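Local coordinates for protein caprin-1 (Homo sapiens, PDB 4WBE) that binds mRNAs to regulate their transport, translation and/or stability and is essential for stress granule formation, this piece being its helical dimerization domain, at residues 3-6 with 7-10; 17-20 with 21-24; 105-108 with 109-113. One frame throughout, in Å; residues are numbered along the deposited sequence.

Contact 1 (3-6 with 7-10); sequences EQLM and REEA
Gln4 and Glu8, one helical turn apart, lie side by side and point the same way, their ends joined by a weak hydrogen bond from Gln4 NE2 to Glu8 OE2 (3.5 Å). The amide and carboxylate planes stand 80° apart, and the N-H approaches its acceptor along a bent path of 146°. Both chains run extended, and Gln4 brings its CG close to the same oxygen because that carbon sits anti to the backbone N, so methylene as well as amide lines the carboxylate. Leu5 CD2, a methyl, lies 4.0 Å from the other carboxylate oxygen, Glu8 OE1, a loose contact. With an alanine here in place of Glu8, the Gln4 amide would probably lose this acceptor and turn more freely. Arg7 folds back along the helix instead of reaching outward: its chain bends at chi3 (-61°), which lays one face of the guanidinium over the Glu3 carbonyl and Gln4 CA. Arg7 NH1 comes within 3.4 Å of Glu3 CB, while Glu3 OE1 stays 4.1 Å from Arg7 NH1, an attraction of opposite charges short of a salt bridge. Behind these side chains the i to i+4 backbone bonds set the spacing, such as Glu8 N to Gln4 O (3.0 Å) and Glu9 N to Leu5 O (2.9 Å). Long polar chains such as Gln4, Arg7 and Glu8 suit a largely exposed stretch, where their ends can reach along the helix or into solvent. The eight residues form an early part of helix 2-27, in a predicted coiled coil, where Arg7 packs on Arg7 of the second subunit and Glu8 on Trp84 of that subunit, which belongs to its helix 77-88.

Contact 2 (17-20 with 21-24); sequences TVLE and LQYV
Val18 O receives the backbone N-H of Gln22 at 2.9 Å, and Gln22 CG also closes on this carbonyl oxygen, 3.2 Å from it. With CG beside its own backbone N (chi1 -71°), the Gln22 chain leans back toward the preceding turn, and from there it runs extended. Its amide thus crosses two aliphatic neighbours: Val18 CG1 approaches Gln22 CD at 3.9 Å, and Leu19 CD1 comes to 3.4 Å from Gln22 OE1. The polar end is directed to the dimer partner, where Gln22 OE1 accepts a hydrogen bond from NE2 of Gln22 of the second subunit, while Leu19 packs on that same glutamine. The Gln22 pair, flanked by Leu19 of each subunit, is a polar link within the dimer interface, and this part of helix 2-27 lies largely within the predicted coiled coil of the dimerization domain. Leu21 turns to its own chain: with CG anti to the backbone N (chi1 174°), its branches meet Leu83 and Leu86 of helix 77-88, a place suited to a flexible aliphatic chain. Beta-branched Val24 is more compact and touches both Val109 of its own chain and Leu72 of the second subunit; its CG2 rests 3.4 Å from Glu20 O, the oxygen that receives Val24 N at 2.9 Å in a nearly straight bond of 169°. Glu20, though buried, has its carboxylate answered by a salt bridge from OE2 to Lys16 NZ.

Contact 3 (105-108 with 109-113); sequences IVER and VFQSN
Phe110 N meets Val106 O at 2.8 Å in an essentially linear bond (179°), and Gln111 N reaches Glu107 O at the same distance of 2.8 Å. Beyond these bonds Val109 O is gripped twice by Ser112, whose OG donates to it at 2.8 Å and whose backbone N does so at 3.3 Å. The small hydroxyl can do this because chi1 (78°) places OG between the backbone N and the carbonyl carbon, within reach of the previous turn; OG also bonds to Tyr114 N just beyond. This is the C-terminal end of helix 99-111: Asn113 is the first residue to leave helical geometry, with a positive phi of 64° that asparagine tolerates better than most residues, and the serine probably steadies the last turn as the chain changes course. Just before this end Val106 and Phe110 run side by side. Val106 CG1 sits over one face of the Phe110 ring in a CH-pi contact, 3.7 Å from the ring centroid and shifted toward the CE2 and CZ rim. The beta-branch of valine holds a methyl rigidly over the flat ring, and Phe110 also packs on Leu72 of the second subunit. Val109, on a neighbouring face of the helix, presses CG2 to 3.4 Å from Ile105 O and meets Leu47 and Phe115. The Arg108 guanidinium makes a salt bridge from NH2 to Glu51 OE2; Ile105 packs on Glu51, Leu54 and Leu55 of helix 49-62.

In the fold
Contacts 1 and 2 are two parts of the same helix, 2-27, with centres 21 Å apart and nearest atoms about 7 Å apart, so neither touches the other: the first is a largely exposed surface contact near the start, the second is buried near the chain's centre. Contact 3, on helix 99-111, packs directly against contact 2, their centres 11 Å apart. Phe110 CZ lies 3.8 Å from Glu20 CB, and Val24 CG1 meets Val109 CG1 at 3.8 Å, joining the two helices through an apolar seam. Contact 1 stays about 13 Å from contact 3 at nearest atoms. All three also touch the second subunit, consistent with a dimerization domain.

Contact 1 (3-6 with 7-10)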
ATOM      1  N   GLU A   3      13.370   0.908 -22.624  1.00 55.28           N
ATOM      2  CA  GLU A   3      12.515  -0.132 -22.072  1.00 56.16           C
ATOM      3  C   GLU A   3      12.673  -0.167 -20.554  1.00 51.19           C
ATOM      4  O   GLU A   3      11.768  -0.592 -19.842  1.00 49.45           O
ATOM      5  CB  GLU A   3      12.838  -1.489 -22.699  1.00 61.31           C
ATOM      6  CG  GLU A   3      12.354  -1.614 -24.139  1.00 71.03           C
ATOM      7  CD  GLU A   3      12.765  -2.921 -24.792  1.00 78.35           C
ATOM      8  OE1 GLU A   3      13.559  -3.667 -24.181  1.00 81.35           O
ATOM      9  OE2 GLU A   3      12.303  -3.195 -25.921  1.00 79.79           O
ATOM     10  N   GLN A   4      13.829   0.279 -20.074  1.00 43.85           N
ATOM     11  CA  GLN A   4      14.083   0.389 -18.643  1.00 44.97           C
ATOM     12  C   GLN A   4      13.196   1.475 -18.038  1.00 42.94           C
ATOM     13  O   GLN A   4      12.505   1.244 -17.042  1.00 37.88           O
ATOM     14  CB  GLN A   4      15.558   0.703 -18.392  1.00 48.51           C
ATOM     15  CG  GLN A   4      15.931   0.872 -16.925  1.00 53.62           C
ATOM     16  CD  GLN A   4      17.359   1.370 -16.734  1.00 63.28           C
ATOM     17  OE1 GLN A   4      18.089   1.592 -17.703  1.00 66.62           O
ATOM     18  NE2 GLN A   4      17.765   1.536 -15.477  1.00 64.68           N
ATOM     19  N   LEU A   5      13.228   2.663 -18.636  1.00 41.47           N
ATOM     20  CA  LEU A   5      12.376   3.763 -18.191  1.00 39.26           C
ATOM     21  C   LEU A   5      10.901   3.373 -18.256  1.00 33.81           C
ATOM     22  O   LEU A   5      10.128   3.699 -17.348  1.00 33.91           O
ATOM     23  CB  LEU A   5      12.631   5.027 -19.017  1.00 45.79           C
ATOM     24  CG  LEU A   5      13.956   5.761 -18.777  1.00 52.37           C
ATOM     25  CD1 LEU A   5      14.050   7.031 -19.626  1.00 57.35           C
ATOM     26  CD2 LEU A   5      14.167   6.079 -17.306  1.00 53.42           C
ATOM     27  N   MET A   6      10.514   2.667 -19.317  1.00 30.03           N
ATOM     28  CA  MET A   6       9.120   2.240 -19.458  1.00 27.53           C
ATOM     29  C   MET A   6       8.696   1.260 -18.367  1.00 25.33           C
ATOM     30  O   MET A   6       7.574   1.324 -17.872  1.00 22.61           O
ATOM     31  CB  MET A   6       8.847   1.636 -20.843  1.00 26.05           C
ATOM     32  CG  MET A   6       9.012   2.611 -22.004  1.00 33.86           C
ATOM     33  SD  MET A   6       8.051   4.133 -21.791  1.00 37.14           S
ATOM     34  CE  MET A   6       9.385   5.255 -21.455  1.00 26.76           C
ATOM     35  N   ARG A   7       9.589   0.343 -18.015  1.00 31.00           N
ATOM     36  CA  ARG A   7       9.305  -0.609 -16.950  1.00 29.64           C
ATOM     37  C   ARG A   7       9.196   0.091 -15.596  1.00 25.67           C
ATOM     38  O   ARG A   7       8.341  -0.241 -14.779  1.00 26.76           O
ATOM     39  CB  ARG A   7      10.358  -1.732 -16.936  1.00 32.93           C
ATOM     40  CG  ARG A   7      10.217  -2.678 -18.140  1.00 43.63           C
ATOM     41  CD  ARG A   7      10.997  -3.990 -18.008  1.00 53.03           C
ATOM     42  NE  ARG A   7      12.442  -3.807 -17.877  1.00 59.49           N
ATOM     43  CZ  ARG A   7      13.281  -3.706 -18.904  1.00 65.38           C
ATOM     44  NH1 ARG A   7      12.825  -3.755 -20.149  1.00 67.40           N
ATOM     45  NH2 ARG A   7      14.580  -3.549 -18.684  1.00 69.27           N
ATOM     46  N   GLU A   8      10.072   1.059 -15.365  1.00 26.91           N
ATOM     47  CA  GLU A   8      10.040   1.832 -14.132  1.00 25.92           C
ATOM     48  C   GLU A   8       8.745   2.650 -14.005  1.00 25.20           C
ATOM     49  O   GLU A   8       8.162   2.750 -12.919  1.00 19.36           O
ATOM     50  CB  GLU A   8      11.314   2.677 -14.014  1.00 31.12           C
ATOM     51  CG  GLU A   8      12.570   1.809 -13.816  1.00 40.61           C
ATOM     52  CD  GLU A   8      13.865   2.602 -13.778  1.00 52.66           C
ATOM     53  OE1 GLU A   8      13.825   3.835 -13.983  1.00 54.84           O
ATOM     54  OE2 GLU A   8      14.929   1.987 -13.536  1.00 57.93           O
ATOM     55  N   GLU A   9       8.292   3.216 -15.116  1.00 32.80           N
ATOM     56  CA  GLU A   9       7.037   3.948 -15.133  1.00 33.09           C
ATOM     57  C   GLU A   9       5.868   3.020 -14.831  1.00 28.59           C
ATOM     58  O   GLU A   9       4.993   3.348 -14.034  1.00 27.81           O
ATOM     59  CB  GLU A   9       6.814   4.587 -16.506  1.00 36.01           C
ATOM     60  CG  GLU A   9       5.558   5.438 -16.574  1.00 37.68           C
ATOM     61  CD  GLU A   9       5.716   6.731 -15.796  1.00 45.50           C
ATOM     62  OE1 GLU A   9       6.690   7.462 -16.073  1.00 49.83           O
ATOM     63  OE2 GLU A   9       4.888   7.008 -14.898  1.00 44.45           O
ATOM     64  N   ALA A  10       5.859   1.859 -15.475  1.00 20.07           N
ATOM     65  CA  ALA A  10       4.789   0.891 -15.263  1.00 22.27           C
ATOM     66  C   ALA A  10       4.726   0.429 -13.809  1.00 17.74           C
ATOM     67  O   ALA A  10       3.648   0.192 -13.276  1.00 19.12           O
ATOM     68  CB  ALA A  10       4.935  -0.297 -16.211  1.00 24.74           C
TER

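Contact 2 (17-20 with 21-24)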
ATOM      1  N   THR A  17      -1.862   2.580  -8.497  1.00 15.31           N
ATOM      2  CA  THR A  17      -3.089   1.799  -8.529  1.00 14.65           C
ATOM      3  C   THR A  17      -3.310   1.067  -7.216  1.00 13.30           C
ATOM      4  O   THR A  17      -4.440   1.011  -6.718  1.00 10.91           O
ATOM      5  CB  THR A  17      -3.086   0.809  -9.712  1.00 14.40           C
ATOM      6  OG1 THR A  17      -2.891   1.536 -10.928  1.00 14.95           O
ATOM      7  CG2 THR A  17      -4.401   0.049  -9.793  1.00 13.99           C
ATOM      8  N   VAL A  18      -2.235   0.519  -6.646  1.00 12.99           N
ATOM      9  CA  VAL A  18      -2.329  -0.129  -5.344  1.00 11.44           C
ATOM     10  C   VAL A  18      -2.825   0.850  -4.277  1.00 12.28           C
ATOM     11  O   VAL A  18      -3.698   0.519  -3.483  1.00 11.23           O
ATOM     12  CB  VAL A  18      -0.968  -0.717  -4.879  1.00 15.96           C
ATOM     13  CG1 VAL A  18      -1.077  -1.204  -3.446  1.00 15.43           C
ATOM     14  CG2 VAL A  18      -0.528  -1.866  -5.776  1.00 18.43           C
ATOM     15  N   LEU A  19      -2.250   2.049  -4.255  1.00 11.81           N
ATOM     16  CA  LEU A  19      -2.641   3.073  -3.282  1.00 16.70           C
ATOM     17  C   LEU A  19      -4.116   3.467  -3.426  1.00 15.32           C
ATOM     18  O   LEU A  19      -4.836   3.594  -2.437  1.00 14.75           O
ATOM     19  CB  LEU A  19      -1.760   4.316  -3.456  1.00 15.34           C
ATOM     20  CG  LEU A  19      -0.515   4.557  -2.585  1.00 19.63           C
ATOM     21  CD1 LEU A  19      -0.161   3.412  -1.635  1.00 17.85           C
ATOM     22  CD2 LEU A  19       0.686   4.984  -3.432  1.00 17.45           C
ATOM     23  N   GLU A  20      -4.547   3.672  -4.665  1.00 12.81           N
ATOM     24  CA  GLU A  20      -5.953   3.942  -4.977  1.00 11.60           C
ATOM     25  C   GLU A  20      -6.857   2.826  -4.468  1.00 13.10           C
ATOM     26  O   GLU A  20      -7.884   3.077  -3.830  1.00 12.77           O
ATOM     27  CB  GLU A  20      -6.122   4.098  -6.491  1.00 12.74           C
ATOM     28  CG  GLU A  20      -5.467   5.338  -7.074  1.00 17.08           C
ATOM     29  CD  GLU A  20      -5.209   5.211  -8.567  1.00 18.50           C
ATOM     30  OE1 GLU A  20      -5.563   4.171  -9.162  1.00 17.44           O
ATOM     31  OE2 GLU A  20      -4.682   6.169  -9.159  1.00 18.08           O
ATOM     32  N   LEU A  21      -6.468   1.592  -4.767  1.00 13.29           N
ATOM     33  CA  LEU A  21      -7.227   0.428  -4.334  1.00 13.82           C
ATOM     34  C   LEU A  21      -7.349   0.351  -2.811  1.00 12.57           C
ATOM     35  O   LEU A  21      -8.423   0.067  -2.281  1.00 14.16           O
ATOM     36  CB  LEU A  21      -6.569  -0.845  -4.863  1.00 15.58           C
ATOM     37  CG  LEU A  21      -7.215  -2.129  -4.341  1.00 14.71           C
ATOM     38  CD1 LEU A  21      -8.652  -2.233  -4.829  1.00 16.53           C
ATOM     39  CD2 LEU A  21      -6.403  -3.332  -4.797  1.00 14.80           C
ATOM     40  N   GLN A  22      -6.245   0.602  -2.115  1.00 11.37           N
ATOM     41  CA  GLN A  22      -6.245   0.575  -0.658  1.00 13.12           C
ATOM     42  C   GLN A  22      -7.185   1.633  -0.103  1.00 10.48           C
ATOM     43  O   GLN A  22      -7.917   1.390   0.858  1.00 13.66           O
ATOM     44  CB  GLN A  22      -4.826   0.790  -0.125  1.00 12.08           C
ATOM     45  CG  GLN A  22      -3.906  -0.399  -0.378  1.00  9.42           C
ATOM     46  CD  GLN A  22      -2.483  -0.133   0.039  1.00 17.07           C
ATOM     47  OE1 GLN A  22      -1.981   0.981  -0.106  1.00 14.36           O
ATOM     48  NE2 GLN A  22      -1.833  -1.145   0.604  1.00 10.51           N
ATOM     49  N   TYR A  23      -7.145   2.815  -0.702  1.00 15.94           N
ATOM     50  CA  TYR A  23      -8.057   3.877  -0.314  1.00 18.40           C
ATOM     51  C   TYR A  23      -9.511   3.432  -0.469  1.00 20.26           C
ATOM     52  O   TYR A  23     -10.319   3.569   0.458  1.00 20.28           O
ATOM     53  CB  TYR A  23      -7.790   5.150  -1.125  1.00 18.58           C
ATOM     54  CG  TYR A  23      -8.771   6.251  -0.805  1.00 20.80           C
ATOM     55  CD1 TYR A  23      -8.586   7.068   0.300  1.00 23.32           C
ATOM     56  CD2 TYR A  23      -9.882   6.472  -1.606  1.00 19.88           C
ATOM     57  CE1 TYR A  23      -9.490   8.074   0.606  1.00 25.67           C
ATOM     58  CE2 TYR A  23     -10.784   7.472  -1.314  1.00 24.65           C
ATOM     59  CZ  TYR A  23     -10.584   8.269  -0.209  1.00 27.60           C
ATOM     60  OH  TYR A  23     -11.488   9.266   0.078  1.00 32.40           O
ATOM     61  N   VAL A  24      -9.842   2.917  -1.651  1.00 16.87           N
ATOM     62  CA  VAL A  24     -11.198   2.446  -1.930  1.00 16.66           C
ATOM     63  C   VAL A  24     -11.623   1.321  -0.983  1.00 19.41           C
ATOM     64  O   VAL A  24     -12.715   1.369  -0.418  1.00 21.31           O
ATOM     65  CB  VAL A  24     -11.355   2.005  -3.405  1.00 19.69           C
ATOM     66  CG1 VAL A  24     -12.686   1.304  -3.621  1.00 21.84           C
ATOM     67  CG2 VAL A  24     -11.214   3.212  -4.330  1.00 20.74           C
TER

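Contact 3 (105-108 with 109-113)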
ATOM      1  N   ILE A 105     -14.355  -5.571 -11.512  1.00 18.85           N
ATOM      2  CA  ILE A 105     -15.110  -4.893 -10.462  1.00 20.54           C
ATOM      3  C   ILE A 105     -14.429  -3.609  -9.996  1.00 19.57           C
ATOM      4  O   ILE A 105     -15.066  -2.558  -9.908  1.00 19.60           O
ATOM      5  CB  ILE A 105     -15.356  -5.819  -9.249  1.00 21.88           C
ATOM      6  CG1 ILE A 105     -16.242  -7.000  -9.654  1.00 27.77           C
ATOM      7  CG2 ILE A 105     -16.020  -5.059  -8.120  1.00 22.35           C
ATOM      8  CD1 ILE A 105     -16.392  -8.072  -8.570  1.00 28.69           C
ATOM      9  N   VAL A 106     -13.139  -3.703  -9.683  1.00 21.71           N
ATOM     10  CA  VAL A 106     -12.364  -2.551  -9.227  1.00 16.82           C
ATOM     11  C   VAL A 106     -12.355  -1.437 -10.274  1.00 17.62           C
ATOM     12  O   VAL A 106     -12.512  -0.257  -9.948  1.00 16.04           O
ATOM     13  CB  VAL A 106     -10.907  -2.950  -8.869  1.00 18.23           C
ATOM     14  CG1 VAL A 106     -10.057  -1.713  -8.638  1.00 11.08           C
ATOM     15  CG2 VAL A 106     -10.887  -3.829  -7.626  1.00 17.84           C
ATOM     16  N   GLU A 107     -12.166  -1.818 -11.533  1.00 16.84           N
ATOM     17  CA  GLU A 107     -12.201  -0.847 -12.624  1.00 18.70           C
ATOM     18  C   GLU A 107     -13.527  -0.086 -12.679  1.00 19.44           C
ATOM     19  O   GLU A 107     -13.543   1.132 -12.871  1.00 18.41           O
ATOM     20  CB  GLU A 107     -11.951  -1.529 -13.968  1.00 16.99           C
ATOM     21  CG  GLU A 107     -10.502  -1.924 -14.220  1.00 19.77           C
ATOM     22  CD  GLU A 107     -10.364  -2.789 -15.454  1.00 22.34           C
ATOM     23  OE1 GLU A 107     -11.244  -3.646 -15.673  1.00 30.10           O
ATOM     24  OE2 GLU A 107      -9.392  -2.604 -16.209  1.00 27.13           O
ATOM     25  N   ARG A 108     -14.637  -0.796 -12.515  1.00 22.86           N
ATOM     26  CA  ARG A 108     -15.940  -0.137 -12.546  1.00 26.43           C
ATOM     27  C   ARG A 108     -16.097   0.836 -11.380  1.00 24.93           C
ATOM     28  O   ARG A 108     -16.679   1.914 -11.539  1.00 25.22           O
ATOM     29  CB  ARG A 108     -17.105  -1.136 -12.596  1.00 33.51           C
ATOM     30  CG  ARG A 108     -17.332  -1.760 -13.971  1.00 37.90           C
ATOM     31  CD  ARG A 108     -18.672  -2.489 -14.047  1.00 44.80           C
ATOM     32  NE  ARG A 108     -18.742  -3.656 -13.176  1.00 45.09           N
ATOM     33  CZ  ARG A 108     -19.462  -3.694 -12.059  1.00 50.82           C
ATOM     34  NH1 ARG A 108     -20.174  -2.638 -11.688  1.00 56.26           N
ATOM     35  NH2 ARG A 108     -19.475  -4.785 -11.316  1.00 46.65           N
ATOM     36  N   VAL A 109     -15.581   0.456 -10.213  1.00 21.69           N
ATOM     37  CA  VAL A 109     -15.599   1.345  -9.051  1.00 16.10           C
ATOM     38  C   VAL A 109     -14.749   2.598  -9.293  1.00 15.88           C
ATOM     39  O   VAL A 109     -15.230   3.720  -9.102  1.00 17.86           O
ATOM     40  CB  VAL A 109     -15.118   0.627  -7.773  1.00 15.65           C
ATOM     41  CG1 VAL A 109     -15.034   1.609  -6.615  1.00 13.14           C
ATOM     42  CG2 VAL A 109     -16.060  -0.507  -7.416  1.00 19.78           C
ATOM     43  N   PHE A 110     -13.504   2.401  -9.730  1.00 15.96           N
ATOM     44  CA  PHE A 110     -12.624   3.508 -10.098  1.00 13.48           C
ATOM     45  C   PHE A 110     -13.288   4.442 -11.107  1.00 20.09           C
ATOM     46  O   PHE A 110     -13.277   5.665 -10.950  1.00 21.21           O
ATOM     47  CB  PHE A 110     -11.339   2.974 -10.746  1.00 14.77           C
ATOM     48  CG  PHE A 110     -10.324   2.430  -9.773  1.00 15.88           C
ATOM     49  CD1 PHE A 110     -10.463   2.635  -8.410  1.00 14.41           C
ATOM     50  CD2 PHE A 110      -9.219   1.723 -10.233  1.00 13.93           C
ATOM     51  CE1 PHE A 110      -9.511   2.141  -7.509  1.00 16.75           C
ATOM     52  CE2 PHE A 110      -8.262   1.227  -9.340  1.00 14.39           C
ATOM     53  CZ  PHE A 110      -8.410   1.439  -7.979  1.00 15.70           C
ATOM     54  N   GLN A 111     -13.858   3.850 -12.150  1.00 14.75           N
ATOM     55  CA  GLN A 111     -14.351   4.606 -13.295  1.00 20.76           C
ATOM     56  C   GLN A 111     -15.724   5.234 -13.055  1.00 26.83           C
ATOM     57  O   GLN A 111     -16.197   6.038 -13.849  1.00 29.99           O
ATOM     58  CB  GLN A 111     -14.308   3.738 -14.561  1.00 22.51           C
ATOM     59  CG  GLN A 111     -12.862   3.445 -15.012  1.00 20.94           C
ATOM     60  CD  GLN A 111     -12.762   2.415 -16.126  1.00 23.45           C
ATOM     61  OE1 GLN A 111     -13.706   2.201 -16.881  1.00 31.97           O
ATOM     62  NE2 GLN A 111     -11.612   1.757 -16.220  1.00 22.17           N
ATOM     63  N   SER A 112     -16.365   4.865 -11.954  1.00 22.31           N
ATOM     64  CA  SER A 112     -17.650   5.450 -11.605  1.00 27.58           C
ATOM     65  C   SER A 112     -17.460   6.905 -11.193  1.00 31.13           C
ATOM     66  O   SER A 112     -18.396   7.702 -11.237  1.00 31.65           O
ATOM     67  CB  SER A 112     -18.267   4.679 -10.443  1.00 23.25           C
ATOM     68  OG  SER A 112     -17.655   5.058  -9.228  1.00 23.53           O
ATOM     69  N   ASN A 113     -16.236   7.218 -10.775  1.00 25.61           N
ATOM     70  CA  ASN A 113     -15.860   8.529 -10.250  1.00 22.44           C
ATOM     71  C   ASN A 113     -16.548   8.932  -8.947  1.00 23.94           C
ATOM     72  O   ASN A 113     -16.530  10.101  -8.567  1.00 25.40           O
ATOM     73  CB  ASN A 113     -15.962   9.613 -11.321  1.00 34.77           C
ATOM     74  CG  ASN A 113     -15.069   9.322 -12.503  1.00 33.54           C
ATOM     75  OD1 ASN A 113     -13.977   8.746 -12.352  1.00 27.85           O
ATOM     76  ND2 ASN A 113     -15.514   9.712 -13.683  1.00 32.76           N
TER